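Local coordinates for putative glyoxalase superfamily protein (Ralstonia eutropha, PDB 3IUZ), which probably acts as an iron(II)-dependent dioxygenase that converts 2-oxoadipate to 2-hydroxyglutarate, as its family relatives do, at residues 8-13 / 50-55; 23-28 / 69-74. One frame throughout, in Å; residues are numbered along the deposited sequence.

Interaction 1: residues 8-13 / 50-55; sequences TLLSAN and NMVLFA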
loop_
_atom_site.group_PDB
_atom_site.type_symbol
_atom_site.label_atom_id
_atom_site.label_comp_id
_atom_site.label_asym_id
_atom_site.label_seq_id
_atom_site.Cartn_x
_atom_site.Cartn_y
_atom_site.Cartn_z
ATOM N N THR A 8 16.186 -13.236 -4.896
ATOM C CA THR A 8 17.359 -12.349 -5.068
ATOM C C THR A 8 16.970 -10.877 -4.973
ATOM O O THR A 8 17.613 -10.093 -4.264
ATOM C CB THR A 8 18.039 -12.590 -6.400
ATOM O OG1 THR A 8 18.374 -13.971 -6.480
ATOM C CG2 THR A 8 19.373 -11.729 -6.565
ATOM N N LEU A 9 15.880 -10.507 -5.643
ATOM C CA LEU A 9 15.369 -9.144 -5.560
ATOM C C LEU A 9 15.038 -8.754 -4.103
ATOM O O LEU A 9 15.338 -7.635 -3.678
ATOM C CB LEU A 9 14.116 -8.990 -6.454
ATOM C CG LEU A 9 14.329 -9.162 -7.955
ATOM C CD1 LEU A 9 12.963 -9.272 -8.690
ATOM C CD2 LEU A 9 15.206 -7.962 -8.506
ATOM N N LEU A 10 14.402 -9.659 -3.372
ATOM C CA LEU A 10 14.068 -9.458 -1.952
ATOM C C LEU A 10 15.319 -9.314 -1.087
ATOM O O LEU A 10 15.476 -8.357 -0.303
ATOM C CB LEU A 10 13.212 -10.640 -1.415
ATOM C CG LEU A 10 11.746 -10.682 -1.882
ATOM C CD1 LEU A 10 10.899 -11.705 -1.113
ATOM C CD2 LEU A 10 11.118 -9.343 -1.758
ATOM N N SER A 11 16.230 -10.226 -1.292
ATOM C CA SER A 11 17.440 -10.332 -0.475
ATOM C C SER A 11 18.301 -9.077 -0.555
ATOM O O SER A 11 18.832 -8.647 0.445
ATOM C CB SER A 11 18.239 -11.581 -0.882
ATOM O OG SER A 11 19.107 -11.936 0.169
ATOM N N ALA A 12 18.379 -8.472 -1.739
ATOM C CA ALA A 12 19.134 -7.230 -1.961
ATOM C C ALA A 12 18.454 -6.065 -1.210
ATOM O O ALA A 12 19.084 -5.104 -0.844
ATOM C CB ALA A 12 19.231 -6.913 -3.446
ATOM N N ASN A 13 17.167 -6.161 -0.955
ATOM C CA ASN A 13 16.491 -5.122 -0.224
ATOM C C ASN A 13 16.238 -5.405 1.262
ATOM O O ASN A 13 16.141 -4.476 2.023
ATOM C CB ASN A 13 15.173 -4.819 -0.908
ATOM C CG ASN A 13 15.382 -4.036 -2.189
ATOM O OD1 ASN A 13 15.397 -2.830 -2.144
ATOM N ND2 ASN A 13 15.593 -4.717 -3.318
ATOM N N ASN A 50 6.108 -5.587 -4.169
ATOM C CA ASN A 50 4.946 -5.755 -3.332
ATOM C C ASN A 50 5.277 -6.455 -2.031
ATOM O O ASN A 50 4.747 -6.091 -1.006
ATOM C CB ASN A 50 3.838 -6.539 -4.035
ATOM C CG ASN A 50 3.123 -5.706 -5.078
ATOM O OD1 ASN A 50 3.392 -4.510 -5.173
ATOM N ND2 ASN A 50 2.271 -6.355 -5.930
HETATM N N MSE A 51 6.129 -7.469 -2.114
HETATM C CA MSE A 51 6.504 -8.214 -0.970
HETATM C C MSE A 51 7.354 -7.356 0.000
HETATM O O MSE A 51 7.256 -7.530 1.218
HETATM C CB MSE A 51 7.228 -9.501 -1.414
HETATM C CG MSE A 51 6.268 -10.555 -2.129
HETATM SE SE MSE A 51 7.236 -12.002 -2.821
HETATM C CE MSE A 51 7.353 -13.144 -1.256
ATOM N N VAL A 52 8.220 -6.487 -0.548
ATOM C CA VAL A 52 9.046 -5.619 0.261
ATOM C C VAL A 52 8.134 -4.650 0.973
ATOM O O VAL A 52 8.295 -4.419 2.193
ATOM C CB VAL A 52 10.138 -4.919 -0.566
ATOM C CG1 VAL A 52 10.859 -3.863 0.284
ATOM C CG2 VAL A 52 11.088 -5.981 -1.156
ATOM N N LEU A 53 7.107 -4.166 0.257
ATOM C CA LEU A 53 6.187 -3.195 0.819
ATOM C C LEU A 53 5.311 -3.841 1.920
ATOM O O LEU A 53 5.039 -3.241 2.951
ATOM C CB LEU A 53 5.323 -2.532 -0.285
ATOM C CG LEU A 53 6.071 -1.563 -1.224
ATOM C CD1 LEU A 53 5.134 -1.090 -2.374
ATOM C CD2 LEU A 53 6.662 -0.370 -0.424
ATOM N N PHE A 54 4.883 -5.062 1.674
ATOM C CA PHE A 54 4.199 -5.892 2.646
ATOM C C PHE A 54 5.042 -6.081 3.922
ATOM O O PHE A 54 4.560 -5.854 5.031
ATOM C CB PHE A 54 3.815 -7.240 2.025
ATOM C CG PHE A 54 3.000 -8.124 2.948
ATOM C CD1 PHE A 54 1.645 -7.906 3.107
ATOM C CD2 PHE A 54 3.593 -9.141 3.681
ATOM C CE1 PHE A 54 0.870 -8.708 3.975
ATOM C CE2 PHE A 54 2.839 -9.920 4.596
ATOM C CZ PHE A 54 1.447 -9.729 4.705
ATOM N N ALA A 55 6.309 -6.425 3.775
ATOM C CA ALA A 55 7.182 -6.530 4.924
ATOM C C ALA A 55 7.259 -5.225 5.716
ATOM O O ALA A 55 7.344 -5.247 6.960
ATOM C CB ALA A 55 8.548 -6.996 4.507
#

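Interaction 2: residues 23-28 / 69-74; sequences LSLVSV and DDVAAT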
loop_
_atom_site.group_PDB
_atom_site.type_symbol
_atom_site.label_atom_id
_atom_site.label_comp_id
_atom_site.label_asym_id
_atom_site.label_seq_id
_atom_site.Cartn_x
_atom_site.Cartn_y
_atom_site.Cartn_z
ATOM N N LEU A 23 9.630 -15.338 2.356
ATOM C CA LEU A 23 9.381 -16.329 1.310
ATOM C C LEU A 23 8.653 -17.528 1.908
ATOM O O LEU A 23 7.889 -18.196 1.233
ATOM C CB LEU A 23 10.664 -16.767 0.585
ATOM C CG LEU A 23 11.354 -15.762 -0.358
ATOM C CD1 LEU A 23 12.731 -16.254 -0.765
ATOM C CD2 LEU A 23 10.529 -15.468 -1.607
ATOM N N SER A 24 8.862 -17.825 3.186
ATOM C CA SER A 24 8.104 -18.922 3.745
ATOM C C SER A 24 6.672 -18.489 4.074
ATOM O O SER A 24 5.800 -19.320 4.138
ATOM C CB SER A 24 8.790 -19.494 4.970
ATOM O OG SER A 24 8.561 -18.632 6.051
ATOM N N LEU A 25 6.426 -17.193 4.221
ATOM C CA LEU A 25 5.113 -16.694 4.657
ATOM C C LEU A 25 4.166 -16.377 3.472
ATOM O O LEU A 25 3.014 -16.796 3.477
ATOM C CB LEU A 25 5.290 -15.420 5.479
ATOM C CG LEU A 25 4.036 -14.700 5.937
ATOM C CD1 LEU A 25 3.221 -15.571 6.905
ATOM C CD2 LEU A 25 4.448 -13.299 6.526
ATOM N N VAL A 26 4.671 -15.618 2.502
ATOM C CA VAL A 26 3.859 -15.011 1.459
ATOM C C VAL A 26 3.970 -15.805 0.154
ATOM O O VAL A 26 5.075 -15.944 -0.399
ATOM C CB VAL A 26 4.290 -13.591 1.186
ATOM C CG1 VAL A 26 3.389 -12.939 0.100
ATOM C CG2 VAL A 26 4.236 -12.777 2.487
ATOM N N SER A 27 2.841 -16.325 -0.334
ATOM C CA SER A 27 2.852 -17.079 -1.594
ATOM C C SER A 27 3.264 -16.227 -2.740
ATOM O O SER A 27 2.864 -15.052 -2.855
ATOM C CB SER A 27 1.492 -17.649 -1.932
ATOM O OG SER A 27 1.152 -18.604 -0.970
ATOM N N VAL A 28 4.063 -16.825 -3.620
ATOM C CA VAL A 28 4.379 -16.203 -4.877
ATOM C C VAL A 28 3.450 -16.823 -5.885
ATOM O O VAL A 28 3.386 -18.042 -6.039
ATOM C CB VAL A 28 5.882 -16.431 -5.278
ATOM C CG1 VAL A 28 6.140 -15.940 -6.687
ATOM C CG2 VAL A 28 6.791 -15.753 -4.316
ATOM N N ASP A 69 2.938 -14.174 12.154
ATOM C CA ASP A 69 3.809 -15.077 12.946
ATOM C C ASP A 69 3.136 -16.453 13.203
ATOM O O ASP A 69 3.783 -17.517 13.120
ATOM C CB ASP A 69 4.192 -14.443 14.280
ATOM C CG ASP A 69 5.279 -13.375 14.156
ATOM O OD1 ASP A 69 5.874 -13.199 13.065
ATOM O OD2 ASP A 69 5.526 -12.673 15.173
ATOM N N ASP A 70 1.839 -16.449 13.524
ATOM C CA ASP A 70 1.114 -17.696 13.690
ATOM C C ASP A 70 1.039 -18.467 12.362
ATOM O O ASP A 70 1.147 -19.681 12.321
ATOM C CB ASP A 70 -0.315 -17.470 14.165
ATOM C CG ASP A 70 -0.418 -17.057 15.616
ATOM O OD1 ASP A 70 0.597 -16.988 16.366
ATOM O OD2 ASP A 70 -1.581 -16.799 15.995
ATOM N N VAL A 71 0.823 -17.762 11.273
ATOM C CA VAL A 71 0.763 -18.439 9.954
ATOM C C VAL A 71 2.079 -19.176 9.684
ATOM O O VAL A 71 2.075 -20.354 9.371
ATOM C CB VAL A 71 0.386 -17.428 8.830
ATOM C CG1 VAL A 71 0.565 -18.034 7.411
ATOM C CG2 VAL A 71 -1.076 -16.936 9.053
ATOM N N ALA A 72 3.200 -18.472 9.822
ATOM C CA ALA A 72 4.494 -19.080 9.624
ATOM C C ALA A 72 4.690 -20.253 10.574
ATOM O O ALA A 72 5.101 -21.330 10.147
ATOM C CB ALA A 72 5.637 -18.036 9.784
ATOM N N ALA A 73 4.336 -20.066 11.844
ATOM C CA ALA A 73 4.512 -21.095 12.833
ATOM C C ALA A 73 3.742 -22.349 12.485
ATOM O O ALA A 73 4.202 -23.445 12.798
ATOM C CB ALA A 73 4.124 -20.598 14.274
ATOM N N THR A 74 2.573 -22.204 11.867
ATOM C CA THR A 74 1.710 -23.339 11.634
ATOM C C THR A 74 1.754 -23.790 10.174
ATOM O O THR A 74 0.951 -24.601 9.768
ATOM C CB THR A 74 0.269 -23.014 12.006
ATOM O OG1 THR A 74 -0.142 -21.838 11.313
ATOM C CG2 THR A 74 0.155 -22.755 13.489
#

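Interaction 1: residues 8-13 / 50-55
The amide nitrogen ND2 of N13, whose CB faces V52, is held by two backbone carbonyls. One is L9 O of the same helix turn, 3.0 Å from N13 ND2. The bond is straight, 167° at the hydrogen, and L9 O lies in the amide plane. The other is A194 O of helix 190-200. Together they fix the amide beside a helix-helix packing: helix 4-14 crosses helix 42-60 at -41°, with their axes 10.2 Å apart in these segments. These are elements of the helical part of a glyoxalase-superfamily chain.

The contact itself is apolar, and L10 carries most of it. The CB of L10 does not point straight at helix 42-60, but the end of the side chain comes nearer and both methyls are used. CD2 is the tighter branch. It lies 3.4 Å from V52 CG2, closer than usual for two carbons, as the two side chains slide past each other in opposite directions. L10 CD2 also sits 3.9 Å from M51 CB, so this methyl meets two successive residues of helix 42-60. With CG1 anti to the backbone N, CG2 is the V52 methyl that meets L10. The same CG2 approaches N13 CB, more loosely, at 4.3 Å.

M51 is a selenomethionine. Its chain runs straight through CG and then bends at chi3 (85°), crossing L10 at about a right angle. L10 also packs on T19 and L23 of helix 16-25, and V52 on V201. The bend at chi3 brings the terminal methyl to the second branch of L10: M51 CE is 3.8 Å from L10 CD1, with SE slightly farther away.

Interaction 2: residues 23-28 / 69-74
L25 reaches V71 and A72 with a single methyl, and its side chain builds the contact step by step. CB sets out at a slant to helix 62-73, and stays 5.0 Å from A72 CB. CG is anti to the backbone N (chi1 176°), which carries the chain across toward V71. It still stops short of touching, with L25 CG 5.0 Å from V71 CG1. The turn at chi2, 64°, then puts CD1 onto the neighbouring helix. L25 CD1 rests 3.7 Å from V71 CG1. It is also close to V71 CB, so it sits against the flank of the valine, and the two side chains cross at about a right angle. The same methyl lies 4.1 Å from A72 N, over the backbone that joins the two residues. A72 CB marks the looser edge of the patch. Elsewhere L25 packs on L58 of helix 42-60 and on V78.

Both helices are near their ends here. V26 is the first residue after helix 16-25 to leave helical angles. L25 and S27, on either side of it in sequence, form backbone hydrogen bonds with V78. In 69-74 the carbonyl D70 O takes two donors. T74 OG1 reaches D70 O at 2.7 Å and T74 N at 2.9 Å, from opposite faces of the carbonyl plane. The carboxylate of D70 has a separate partner in a salt bridge to R258.

The arrangement is one of two helix C-terminal ends in contact within the helical part of the chain, the L25 methyl of helix 16-25 laid against V71 and A72 of helix 62-73.

Both are buried contacts with one partly exposed residue, N13 in interaction 1 and A72 in interaction 2; interaction 1 lies nearer the centre of the chain. Interaction 1 packs helix 4-14 on helix 42-60; interaction 2 packs helix 16-25 on helix 62-73. Helix 16-25 follows helix 4-14 in the chain, and helix 62-73 follows helix 42-60, so the segments of the two contacts alternate along the sequence. The contacts meet directly: M51 CE lies against V26 O and L23 CD2, and the ring of F54 touches V26. Methyl groups do the joining in both. Interaction 1 meets along helix flanks, with two leucine branches in use; interaction 2 meets at helix ends, with one.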